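Fimbria adhesin protein (Klebsiella pneumoniae, PDB 3U4K) is the fimbrial adhesin MrkD, whose receptor-binding domain, the part described here, binds collagen V and so probably helps the bacterium attach to host tissue. Local coordinates at residues A[25-29]-A[162-166]; A[59-63]-A[132-136]; A[63-69]-A[126-132]; A[79-83]-A[115-119]; A[146-151]-A[173-179]. One frame throughout, in Å; residues are numbered along the deposited sequence.

How the interactions relate
The receptor-binding domain is an elongated jelly-roll barrel, and the contacts are spread along its length. Interactions 1 and 3 lie at one end, their centres about 11 Å apart, sharing the small sheet of strands 26-28, 67-71 and 128-129. Interaction 2 continues interaction 3 through Asp63 and Gly132, and it meets interaction 4 where Phe135 packs on Tyr117 in the core. Interaction 5 stands towards the other end, with its centre about 35 Å from that of interaction 3. Along the chain, the segments of 4 fall between those of 3, these between those of 2, and all between those of 1; interaction 5 begins later and straddles 162-166. Sequence-distant strands thereby close a single domain.

Interaction 1: A[25-29]-A[162-166]; sequences SCWQS and GFTIL
Two torsions set up the meeting of Gln28 and Phe163. Gln28 turns CG away from its own backbone N (chi1 -165°) and runs extended from there, while Phe163 holds its ring between its backbone N and carbonyl carbon (chi1 49°), the crowded position. The two side chains therefore run alongside each other, pointing opposite ways, at one end of the jelly-roll barrel, where the short strand 26-28 meets the loop that joins strands 154-160 and 166-170. The Gln28 amide and the Phe163 ring are almost parallel, their planes 7° apart, but the amide lies obliquely beside the ring, with Gln28 OE1 3.5 Å from Phe163 CD1. The methylenes take part as well: Gln28 CB stands 3.8 Å from Phe163 CE1. Glutamine suits this surface position because its long apolar stem can lie against an aromatic ring while its amide still serves polar atoms, and its NE2 is hydrogen-bonded to the carbonyl of Asn30. The far rim of the ring approaches backbone, with Phe163 CZ 4.0 Å from Trp27 O and Phe163 CE2 4.0 Å from Cys26 O. Phe163 also packs on Val69, and Cys26 is tied to the same strand, 67-71, by its disulfide with Cys71. The loop then passes into its strand through a classic beta bulge, in which Ile165 and Leu166 both face Tyr159. Ile165, branched and buried, offers only its CG2 methyl to the glutamine, 4.2 Å from Gln28 NE2.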
# COMPACT_ATOMS: atom_id res chain seq x y z
N SER A 25 26.37 -10.85 5.14
CA SER A 25 25.61 -11.00 3.90
C SER A 25 24.23 -11.58 4.20
O SER A 25 24.11 -12.60 4.89
CB SER A 25 26.37 -11.89 2.91
OG SER A 25 26.39 -13.24 3.32
N CYS A 26 23.20 -10.90 3.70
CA CYS A 26 21.82 -11.32 3.94
C CYS A 26 21.08 -11.54 2.62
O CYS A 26 21.06 -10.68 1.75
CB CYS A 26 21.09 -10.28 4.79
SG CYS A 26 21.86 -9.97 6.40
N TRP A 27 20.48 -12.72 2.50
CA TRP A 27 19.76 -13.12 1.30
C TRP A 27 18.29 -13.29 1.59
O TRP A 27 17.85 -13.16 2.73
CB TRP A 27 20.36 -14.40 0.73
CG TRP A 27 20.37 -15.56 1.69
CD1 TRP A 27 19.47 -16.61 1.77
CD2 TRP A 27 21.34 -15.82 2.77
NE1 TRP A 27 19.80 -17.48 2.77
CE2 TRP A 27 20.92 -17.06 3.42
CE3 TRP A 27 22.48 -15.17 3.24
CZ2 TRP A 27 21.61 -17.61 4.48
CZ3 TRP A 27 23.18 -15.73 4.31
CH2 TRP A 27 22.75 -16.92 4.92
N GLN A 28 17.52 -13.60 0.55
CA GLN A 28 16.08 -13.74 0.70
C GLN A 28 15.68 -15.20 0.67
O GLN A 28 15.74 -15.85 -0.38
CB GLN A 28 15.35 -12.96 -0.39
CG GLN A 28 13.87 -12.75 -0.11
CD GLN A 28 13.16 -12.02 -1.23
OE1 GLN A 28 13.78 -11.27 -1.99
NE2 GLN A 28 11.86 -12.24 -1.34
N SER A 29 15.27 -15.72 1.83
CA SER A 29 14.97 -17.15 1.97
C SER A 29 13.68 -17.59 1.29
O SER A 29 13.58 -18.73 0.84
CB SER A 29 14.95 -17.55 3.45
OG SER A 29 16.26 -17.89 3.89
N GLY A 162 16.14 -3.45 1.31
CA GLY A 162 16.87 -3.39 0.04
C GLY A 162 16.39 -4.42 -0.97
O GLY A 162 16.93 -4.51 -2.07
N PHE A 163 15.39 -5.22 -0.58
CA PHE A 163 14.68 -6.11 -1.49
C PHE A 163 13.28 -6.43 -0.98
O PHE A 163 13.07 -6.54 0.23
CB PHE A 163 15.48 -7.40 -1.78
CG PHE A 163 15.99 -8.09 -0.55
CD1 PHE A 163 15.18 -8.97 0.17
CD2 PHE A 163 17.30 -7.90 -0.13
CE1 PHE A 163 15.66 -9.62 1.29
CE2 PHE A 163 17.79 -8.55 1.00
CZ PHE A 163 16.97 -9.41 1.71
N THR A 164 12.34 -6.57 -1.90
CA THR A 164 10.93 -6.71 -1.55
C THR A 164 10.61 -8.06 -0.91
O THR A 164 10.86 -9.11 -1.51
CB THR A 164 10.01 -6.47 -2.78
OG1 THR A 164 10.32 -5.21 -3.38
CG2 THR A 164 8.54 -6.48 -2.37
N ILE A 165 10.07 -8.01 0.30
CA ILE A 165 9.57 -9.21 0.98
C ILE A 165 8.06 -9.11 1.19
O ILE A 165 7.40 -10.11 1.50
CB ILE A 165 10.30 -9.49 2.31
CG1 ILE A 165 10.15 -8.31 3.28
CG2 ILE A 165 11.77 -9.82 2.07
CD1 ILE A 165 10.26 -8.69 4.74
N LEU A 166 7.53 -7.91 1.01
CA LEU A 166 6.09 -7.67 1.08
C LEU A 166 5.67 -6.72 -0.03
O LEU A 166 6.10 -5.56 -0.07
CB LEU A 166 5.70 -7.11 2.46
CG LEU A 166 4.23 -6.77 2.73
CD1 LEU A 166 3.30 -7.94 2.45
CD2 LEU A 166 4.07 -6.28 4.16

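Interaction 2: A[59-63]-A[132-136]; sequences WTMPD and GSTFT
Trp59 and Phe135 stand on the same face of their sheet and meet at their rims: Trp59 CE3 lies at the edge of the phenyl ring, near its plane, 4.4 Å from Phe135 CD2. The same CE3 points at Phe135 O. Beside them on this face, Met61, present as selenomethionine, has CG between its backbone N and carbonyl carbon (chi1 45°), and its chain bends at chi3, which swings CE across to 3.4 Å from Ser133 OG. That hydroxyl has its polar partners elsewhere, in Arg109 NE and Ala131 O, and the selenomethionine methyl makes only a packing contact with it; an unbranched, flexible chain can bend to reach there. On the other face Thr60 and Thr134 cross at a slant, CG2 to CG2 at 3.7 Å. The two segments belong to neighbouring antiparallel strands, 53-61 and 133-141, of the jelly-roll barrel; the Trp59 and Phe135 face packs on Ile35 of strand 33-36, which explains its bulky apolar residues, whereas the threonines, at home in beta strands, line the more exposed side. Trp59 and Phe135 exchange two backbone hydrogen bonds, as do Met61 and Ser133. Past the last pair, Gly132 N donates to Asp63 OD1 at 3.1 Å, arriving from above the carboxylate plane.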
# COMPACT_ATOMS: atom_id res chain seq x y z
N TRP A 59 -6.70 -6.38 4.33
CA TRP A 59 -6.27 -7.77 4.24
C TRP A 59 -5.42 -8.13 5.42
O TRP A 59 -4.63 -7.31 5.90
CB TRP A 59 -5.48 -8.00 2.96
CG TRP A 59 -6.24 -7.62 1.71
CD1 TRP A 59 -6.93 -8.47 0.85
CD2 TRP A 59 -6.40 -6.28 1.14
NE1 TRP A 59 -7.49 -7.76 -0.18
CE2 TRP A 59 -7.21 -6.44 -0.06
CE3 TRP A 59 -5.97 -5.00 1.50
CZ2 TRP A 59 -7.57 -5.37 -0.86
CZ3 TRP A 59 -6.33 -3.92 0.69
CH2 TRP A 59 -7.11 -4.10 -0.47
N THR A 60 -5.58 -9.35 5.90
CA THR A 60 -4.77 -9.84 7.01
C THR A 60 -3.76 -10.89 6.53
O THR A 60 -4.01 -11.62 5.57
CB THR A 60 -5.64 -10.44 8.15
OG1 THR A 60 -6.31 -11.61 7.68
CG2 THR A 60 -6.67 -9.42 8.63
N MSE A 61 -2.61 -10.93 7.20
CA MSE A 61 -1.64 -12.00 6.99
C MSE A 61 -1.45 -12.70 8.30
O MSE A 61 -1.15 -12.06 9.31
CB MSE A 61 -0.30 -11.50 6.43
CG MSE A 61 0.22 -10.25 7.13
SE MSE A 61 1.66 -9.47 6.04
CE MSE A 61 0.80 -7.73 5.67
N PRO A 62 -1.66 -14.03 8.32
CA PRO A 62 -1.53 -14.80 9.55
C PRO A 62 -0.09 -14.78 10.06
O PRO A 62 0.85 -14.69 9.27
CB PRO A 62 -1.91 -16.22 9.12
CG PRO A 62 -1.66 -16.26 7.65
CD PRO A 62 -1.99 -14.88 7.16
N ASP A 63 0.08 -14.83 11.39
CA ASP A 63 1.41 -14.86 11.97
C ASP A 63 2.09 -16.16 11.57
O ASP A 63 1.53 -17.25 11.72
CB ASP A 63 1.37 -14.68 13.49
CG ASP A 63 2.44 -13.73 13.99
OD1 ASP A 63 3.52 -13.62 13.35
OD2 ASP A 63 2.21 -13.07 15.03
N GLY A 132 2.62 -11.14 11.75
CA GLY A 132 1.20 -11.16 11.44
C GLY A 132 0.60 -9.78 11.62
O GLY A 132 0.78 -9.15 12.67
N SER A 133 -0.08 -9.30 10.59
CA SER A 133 -0.61 -7.94 10.59
C SER A 133 -1.78 -7.77 9.63
O SER A 133 -2.16 -8.70 8.91
CB SER A 133 0.51 -6.95 10.23
OG SER A 133 1.14 -7.31 9.02
N THR A 134 -2.35 -6.56 9.64
CA THR A 134 -3.35 -6.16 8.67
C THR A 134 -2.72 -5.15 7.72
O THR A 134 -1.95 -4.30 8.14
CB THR A 134 -4.58 -5.49 9.33
OG1 THR A 134 -4.18 -4.28 9.99
CG2 THR A 134 -5.25 -6.43 10.33
N PHE A 135 -3.05 -5.26 6.43
CA PHE A 135 -2.70 -4.22 5.47
C PHE A 135 -3.98 -3.51 5.04
O PHE A 135 -4.97 -4.15 4.71
CB PHE A 135 -1.97 -4.80 4.25
CG PHE A 135 -1.33 -3.76 3.38
CD1 PHE A 135 -0.03 -3.34 3.62
CD2 PHE A 135 -2.03 -3.20 2.31
CE1 PHE A 135 0.57 -2.37 2.82
CE2 PHE A 135 -1.44 -2.23 1.51
CZ PHE A 135 -0.14 -1.82 1.76
N THR A 136 -3.94 -2.17 5.06
CA THR A 136 -5.14 -1.37 4.78
C THR A 136 -4.93 -0.31 3.71
O THR A 136 -4.06 0.56 3.83
CB THR A 136 -5.70 -0.73 6.07
OG1 THR A 136 -6.07 -1.77 7.00
CG2 THR A 136 -6.93 0.12 5.78

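Interaction 3: A[63-69]-A[126-132]; sequences DNNTIYV and SSFRLAG. Unlike the reference sequence in segment 126-132: Ala131 (reference Val).
Tyr68 and Leu130 form the close-packed side of this contact. Leu130 CD1 sits over one face of the Tyr68 ring, 3.9 Å from its centroid, in a CH-pi contact, and Leu130 CB approaches Tyr68 CE2 at 3.6 Å. A broad ring met by a branched aliphatic chain suits this buried place, where both also touch Tyr33. Further along, Phe128 lies against Val69, its CD2 3.8 Å from Val69 CB, and both rest on Leu77 of strand 74-83. The backbone here makes a classic beta bulge, in which Tyr68 and Val69 both face Phe128: Phe128 O takes a hydrogen bond from Tyr68 N at 2.9 Å and a weak one from Val69 N, while Phe128 N donates to Val69 O.

Towards solvent the join becomes looser and polar. Arg129 lays its methylenes along the backbone, CG 3.4 Å from Thr66 O, then bends at chi3 (-65°), which carries its guanidinium back towards the start of 63-69. There Arg129 NH1 donates to Asn64 O at 2.9 Å, the oxygen lying 21° out of the guanidinium plane. Arg129 NH1 also makes a long, weak salt bridge to Asp63 OD1 (3.5 Å), an oxygen that also accepts from Gly132 N. The carbonyl bond is the firmer hold on the arginine, and at this exposed edge the opposite charge of Asp63 probably adds only modestly to it.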
# COMPACT_ATOMS: atom_id res chain seq x y z
N ASP A 63 0.08 -14.83 11.39
CA ASP A 63 1.41 -14.86 11.97
C ASP A 63 2.09 -16.16 11.57
O ASP A 63 1.53 -17.25 11.72
CB ASP A 63 1.37 -14.68 13.49
CG ASP A 63 2.44 -13.73 13.99
OD1 ASP A 63 3.52 -13.62 13.35
OD2 ASP A 63 2.21 -13.07 15.03
N ASN A 64 3.30 -16.04 11.02
CA ASN A 64 3.89 -17.12 10.25
C ASN A 64 5.26 -17.53 10.75
O ASN A 64 5.99 -16.73 11.34
CB ASN A 64 3.99 -16.69 8.79
CG ASN A 64 3.50 -17.75 7.84
OD1 ASN A 64 4.18 -18.09 6.87
ND2 ASN A 64 2.31 -18.29 8.11
N ASN A 65 5.61 -18.79 10.51
CA ASN A 65 6.94 -19.31 10.83
C ASN A 65 7.95 -19.12 9.71
O ASN A 65 9.15 -19.34 9.90
CB ASN A 65 6.86 -20.78 11.25
CG ASN A 65 6.36 -20.96 12.67
OD1 ASN A 65 6.52 -20.08 13.52
ND2 ASN A 65 5.77 -22.12 12.95
N THR A 66 7.46 -18.71 8.54
CA THR A 66 8.28 -18.56 7.34
C THR A 66 9.32 -17.45 7.50
O THR A 66 9.02 -16.38 8.03
CB THR A 66 7.41 -18.29 6.09
OG1 THR A 66 6.30 -19.19 6.08
CG2 THR A 66 8.21 -18.48 4.81
N ILE A 67 10.54 -17.73 7.03
CA ILE A 67 11.66 -16.80 7.10
C ILE A 67 11.87 -16.16 5.73
O ILE A 67 12.12 -16.86 4.74
CB ILE A 67 12.97 -17.50 7.55
CG1 ILE A 67 12.72 -18.58 8.62
CG2 ILE A 67 14.02 -16.48 7.99
CD1 ILE A 67 12.23 -18.08 9.97
N TYR A 68 11.78 -14.84 5.67
CA TYR A 68 11.92 -14.11 4.41
C TYR A 68 13.34 -13.59 4.21
O TYR A 68 13.81 -13.51 3.08
CB TYR A 68 10.90 -12.97 4.31
CG TYR A 68 9.46 -13.43 4.38
CD1 TYR A 68 8.75 -13.73 3.21
CD2 TYR A 68 8.81 -13.57 5.60
CE1 TYR A 68 7.44 -14.17 3.27
CE2 TYR A 68 7.50 -14.01 5.67
CZ TYR A 68 6.82 -14.30 4.50
OH TYR A 68 5.51 -14.73 4.58
N VAL A 69 14.00 -13.22 5.31
CA VAL A 69 15.40 -12.77 5.26
C VAL A 69 16.26 -13.56 6.25
O VAL A 69 15.89 -13.72 7.42
CB VAL A 69 15.53 -11.25 5.55
CG1 VAL A 69 16.96 -10.78 5.33
CG2 VAL A 69 14.58 -10.45 4.67
N SER A 126 19.36 -12.56 12.91
CA SER A 126 20.00 -13.36 11.87
C SER A 126 18.96 -14.04 10.99
O SER A 126 19.24 -14.43 9.86
CB SER A 126 20.94 -14.40 12.49
OG SER A 126 20.25 -15.21 13.42
N SER A 127 17.75 -14.19 11.54
CA SER A 127 16.58 -14.65 10.80
C SER A 127 15.46 -13.63 10.96
O SER A 127 15.33 -13.00 12.02
CB SER A 127 16.11 -16.02 11.29
OG SER A 127 16.91 -17.06 10.77
N PHE A 128 14.66 -13.46 9.91
CA PHE A 128 13.60 -12.45 9.91
C PHE A 128 12.28 -13.00 9.37
O PHE A 128 12.21 -13.47 8.23
CB PHE A 128 14.04 -11.22 9.11
CG PHE A 128 15.26 -10.54 9.65
CD1 PHE A 128 15.16 -9.49 10.55
CD2 PHE A 128 16.54 -10.96 9.25
CE1 PHE A 128 16.29 -8.87 11.05
CE2 PHE A 128 17.67 -10.34 9.76
CZ PHE A 128 17.55 -9.29 10.66
N ARG A 129 11.25 -12.93 10.21
CA ARG A 129 9.89 -13.29 9.82
C ARG A 129 9.08 -12.03 9.55
O ARG A 129 9.47 -10.93 9.95
CB ARG A 129 9.20 -14.10 10.92
CG ARG A 129 9.82 -15.45 11.23
CD ARG A 129 9.00 -16.22 12.26
NE ARG A 129 8.97 -15.57 13.58
CZ ARG A 129 7.93 -14.91 14.09
NH1 ARG A 129 6.79 -14.81 13.40
NH2 ARG A 129 8.02 -14.37 15.29
N LEU A 130 7.94 -12.20 8.87
CA LEU A 130 6.95 -11.14 8.76
C LEU A 130 5.92 -11.30 9.87
O LEU A 130 5.28 -12.35 9.99
CB LEU A 130 6.26 -11.14 7.40
CG LEU A 130 6.91 -10.30 6.30
CD1 LEU A 130 6.23 -10.56 4.97
CD2 LEU A 130 6.89 -8.82 6.64
N ALA A 131 5.79 -10.25 10.68
CA ALA A 131 4.87 -10.23 11.80
C ALA A 131 3.44 -10.19 11.30
O ALA A 131 3.08 -9.32 10.50
CB ALA A 131 5.14 -9.03 12.69
N GLY A 132 2.62 -11.14 11.75
CA GLY A 132 1.20 -11.16 11.44
C GLY A 132 0.60 -9.78 11.62
O GLY A 132 0.78 -9.15 12.67

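Interaction 4: A[79-83]-A[115-119]; sequences SDAKV and MIYPD
An antiparallel bridge between Ala81 and Asp119 marks where strand 74-83 takes up its neighbour, strand 119-125, at the margin of a five-stranded sheet. Ala81 N donates to Asp119 O at 2.7 Å, the donor tilted 29° from the carbonyl plane, whereas the return bond from Asp119 N to Ala81 O is weak, at 3.3 Å. Beyond the backbone, the contact centres on one methyl group. Ala81 CB lies over a face of the Tyr117 ring, 3.7 Å from its centroid and displaced toward the rim, a CH-pi contact; on another flank it meets Met115 SE, the selenium of a selenomethionine, at 3.9 Å. A small residue is apt here, since its methyl is already hemmed in by a ring and a selenium.

In the jelly-roll fold this is a crossing between sheets: strand 115-116 pairs with 103-111, and within three residues the chain has joined the sheet of 74-83. The passage runs through Pro118, preceded by a cis peptide bond, and Lys94 NZ binds the carbonyls of Ile116 and Pro118 across it. Tyr117 has CG opposite its own carbonyl carbon (chi1 -76°), which sends the ring inward between the layers, where it also touches Thr157 and Tyr159. Val83 closes the other end of the contact, its CG2 methyl 4.0 Å from Tyr117 CB, and itself packs on Phe107. Pro118 CB, meanwhile, lies 3.5 Å from Ala81 O.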
# COMPACT_ATOMS: atom_id res chain seq x y z
N SER A 79 14.58 -1.89 7.06
CA SER A 79 13.57 -2.19 6.04
C SER A 79 12.74 -0.96 5.69
O SER A 79 12.16 -0.32 6.57
CB SER A 79 12.64 -3.32 6.50
OG SER A 79 13.22 -4.59 6.25
N ASP A 80 12.69 -0.65 4.40
CA ASP A 80 11.95 0.52 3.90
C ASP A 80 10.56 0.16 3.37
O ASP A 80 10.41 -0.81 2.63
CB ASP A 80 12.75 1.24 2.81
CG ASP A 80 14.07 1.80 3.33
OD1 ASP A 80 15.02 1.90 2.53
OD2 ASP A 80 14.15 2.15 4.53
N ALA A 81 9.57 0.94 3.78
CA ALA A 81 8.22 0.85 3.23
C ALA A 81 8.08 1.87 2.10
O ALA A 81 8.11 3.08 2.34
CB ALA A 81 7.18 1.10 4.31
N LYS A 82 7.95 1.36 0.88
CA LYS A 82 7.99 2.20 -0.32
C LYS A 82 6.71 2.14 -1.15
O LYS A 82 6.14 1.07 -1.36
CB LYS A 82 9.18 1.82 -1.20
CG LYS A 82 10.51 2.39 -0.74
CD LYS A 82 11.63 1.99 -1.68
CE LYS A 82 12.97 2.51 -1.19
NZ LYS A 82 14.10 1.95 -1.99
N VAL A 83 6.28 3.31 -1.62
CA VAL A 83 5.26 3.40 -2.65
C VAL A 83 5.99 3.54 -3.98
O VAL A 83 6.76 4.49 -4.17
CB VAL A 83 4.32 4.59 -2.42
CG1 VAL A 83 3.28 4.67 -3.53
CG2 VAL A 83 3.64 4.49 -1.07
N MSE A 115 2.91 0.91 10.59
CA MSE A 115 3.37 2.10 9.86
C MSE A 115 2.45 2.50 8.73
O MSE A 115 1.79 1.66 8.10
CB MSE A 115 4.81 1.92 9.38
CG MSE A 115 4.92 1.07 8.11
SE MSE A 115 6.65 0.12 8.05
CE MSE A 115 5.92 -1.71 8.06
N ILE A 116 2.41 3.81 8.47
CA ILE A 116 1.75 4.37 7.30
C ILE A 116 2.83 4.69 6.26
O ILE A 116 3.81 5.37 6.57
CB ILE A 116 0.93 5.63 7.65
CG1 ILE A 116 -0.15 5.28 8.69
CG2 ILE A 116 0.29 6.22 6.40
CD1 ILE A 116 -0.61 6.44 9.54
N TYR A 117 2.65 4.17 5.05
CA TYR A 117 3.61 4.35 3.96
C TYR A 117 3.68 5.81 3.52
O TYR A 117 2.64 6.47 3.41
CB TYR A 117 3.21 3.48 2.77
CG TYR A 117 3.50 2.00 2.90
CD1 TYR A 117 4.35 1.37 2.00
CD2 TYR A 117 2.91 1.23 3.90
CE1 TYR A 117 4.61 0.01 2.10
CE2 TYR A 117 3.16 -0.13 4.00
CZ TYR A 117 4.02 -0.73 3.10
OH TYR A 117 4.29 -2.08 3.18
N PRO A 118 4.90 6.34 3.28
CA PRO A 118 6.18 5.65 3.43
C PRO A 118 6.76 5.74 4.84
O PRO A 118 6.43 6.66 5.60
CB PRO A 118 7.09 6.39 2.44
CG PRO A 118 6.55 7.78 2.43
CD PRO A 118 5.07 7.69 2.71
N ASP A 119 7.62 4.77 5.18
CA ASP A 119 8.32 4.72 6.46
C ASP A 119 9.48 3.74 6.36
O ASP A 119 9.73 3.15 5.31
CB ASP A 119 7.36 4.30 7.58
CG ASP A 119 7.72 4.93 8.93
OD1 ASP A 119 8.69 5.72 8.99
OD2 ASP A 119 7.02 4.64 9.92

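Interaction 5: A[146-151]-A[173-179]; sequences TGSGTL and DAITIVS
The flat groups joined between Gly149 and Ile177 are peptide units rather than aromatic rings, and the two-stranded ribbon they build has distinct faces. One carries Thr150 and Thr176, which meet with Thr150 OG1 3.3 Å from Thr176 CG2; the other carries Ile177, opposite Gly149, which has no side chain and can adopt a backbone shape unfavourable to other residues. Gly149 N donates to Ile177 O and Ile177 N to Gly149 O, both at 2.9 Å, and Leu151 N donates to Ile175 O. Beside that last bond Leu151 CD1 packs on Ile175 CG2 (3.7 Å), two buried, branched apolar chains that also both touch Leu170.

Beyond the regular pairing, Ser179 takes over. Its OG, held between its backbone N and carbonyl carbon (chi1 49°), lies within hydrogen-bonding distance of both Thr146 O and Gly147 O, though which of them takes its one proton is not settled. In return Ser179 N makes a weak bond to Ser148 OG. Serine, compact and polar, suits a buried spot lined by carbonyls.

Strand 175-178 lies in the middle of a small mixed sheet, with 149-150 antiparallel on one flank and 40-43 parallel on the other, while Ile175 and Ile177 pack against strand 133-141 through Leu137 and Ile139.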
# COMPACT_ATOMS: atom_id res chain seq x y z
N THR A 146 -14.55 15.32 -8.02
CA THR A 146 -13.89 14.03 -8.26
C THR A 146 -14.18 13.48 -9.66
O THR A 146 -15.32 13.53 -10.13
CB THR A 146 -14.29 12.97 -7.22
OG1 THR A 146 -15.72 12.85 -7.17
CG2 THR A 146 -13.77 13.34 -5.84
N GLY A 147 -13.15 12.94 -10.30
CA GLY A 147 -13.28 12.35 -11.63
C GLY A 147 -13.60 10.87 -11.58
O GLY A 147 -13.87 10.33 -10.52
N SER A 148 -13.56 10.22 -12.74
CA SER A 148 -13.81 8.79 -12.84
C SER A 148 -12.64 8.09 -13.50
O SER A 148 -11.74 8.74 -14.04
CB SER A 148 -15.10 8.51 -13.61
OG SER A 148 -16.24 8.78 -12.81
N GLY A 149 -12.64 6.76 -13.46
CA GLY A 149 -11.58 5.97 -14.10
C GLY A 149 -11.24 4.67 -13.38
O GLY A 149 -11.74 4.40 -12.29
N THR A 150 -10.38 3.88 -14.02
CA THR A 150 -9.88 2.63 -13.45
C THR A 150 -8.39 2.77 -13.20
O THR A 150 -7.66 3.29 -14.04
CB THR A 150 -10.13 1.44 -14.40
OG1 THR A 150 -11.51 1.44 -14.82
CG2 THR A 150 -9.83 0.12 -13.72
N LEU A 151 -7.94 2.30 -12.03
CA LEU A 151 -6.54 2.41 -11.64
C LEU A 151 -5.64 1.48 -12.46
O LEU A 151 -6.07 0.39 -12.86
CB LEU A 151 -6.37 2.14 -10.15
CG LEU A 151 -6.97 3.20 -9.23
CD1 LEU A 151 -7.01 2.71 -7.80
CD2 LEU A 151 -6.19 4.50 -9.33
N ASP A 173 -8.67 -3.85 -14.06
CA ASP A 173 -10.06 -3.67 -13.59
C ASP A 173 -10.31 -4.25 -12.19
O ASP A 173 -11.25 -5.01 -11.98
CB ASP A 173 -11.07 -4.24 -14.60
CG ASP A 173 -10.98 -3.57 -15.97
OD1 ASP A 173 -10.50 -2.42 -16.06
OD2 ASP A 173 -11.40 -4.21 -16.96
N ALA A 174 -9.45 -3.88 -11.25
CA ALA A 174 -9.58 -4.33 -9.87
C ALA A 174 -10.14 -3.23 -8.98
O ALA A 174 -10.80 -3.51 -7.97
CB ALA A 174 -8.24 -4.83 -9.34
N ILE A 175 -9.87 -1.98 -9.34
CA ILE A 175 -10.49 -0.82 -8.70
C ILE A 175 -11.00 0.18 -9.74
O ILE A 175 -10.21 0.80 -10.46
CB ILE A 175 -9.55 -0.10 -7.71
CG1 ILE A 175 -9.02 -1.07 -6.65
CG2 ILE A 175 -10.26 1.08 -7.06
CD1 ILE A 175 -8.01 -0.46 -5.70
N THR A 176 -12.32 0.32 -9.82
CA THR A 176 -12.95 1.31 -10.69
C THR A 176 -13.68 2.35 -9.85
O THR A 176 -14.54 2.02 -9.04
CB THR A 176 -13.94 0.66 -11.68
OG1 THR A 176 -13.40 -0.58 -12.16
CG2 THR A 176 -14.20 1.59 -12.86
N ILE A 177 -13.30 3.62 -10.03
CA ILE A 177 -13.92 4.73 -9.32
C ILE A 177 -14.84 5.50 -10.26
O ILE A 177 -14.40 6.05 -11.27
CB ILE A 177 -12.87 5.69 -8.73
CG1 ILE A 177 -11.87 4.94 -7.84
CG2 ILE A 177 -13.54 6.84 -7.98
CD1 ILE A 177 -12.48 4.19 -6.68
N VAL A 178 -16.13 5.53 -9.92
CA VAL A 178 -17.14 6.19 -10.73
C VAL A 178 -17.87 7.25 -9.90
O VAL A 178 -18.76 6.93 -9.11
CB VAL A 178 -18.15 5.18 -11.32
CG1 VAL A 178 -19.23 5.89 -12.13
CG2 VAL A 178 -17.43 4.16 -12.20
N SER A 179 -17.48 8.51 -10.08
CA SER A 179 -18.20 9.62 -9.47
C SER A 179 -19.10 10.26 -10.53
O SER A 179 -18.61 10.69 -11.58
CB SER A 179 -17.24 10.65 -8.87
OG SER A 179 -16.21 10.99 -9.78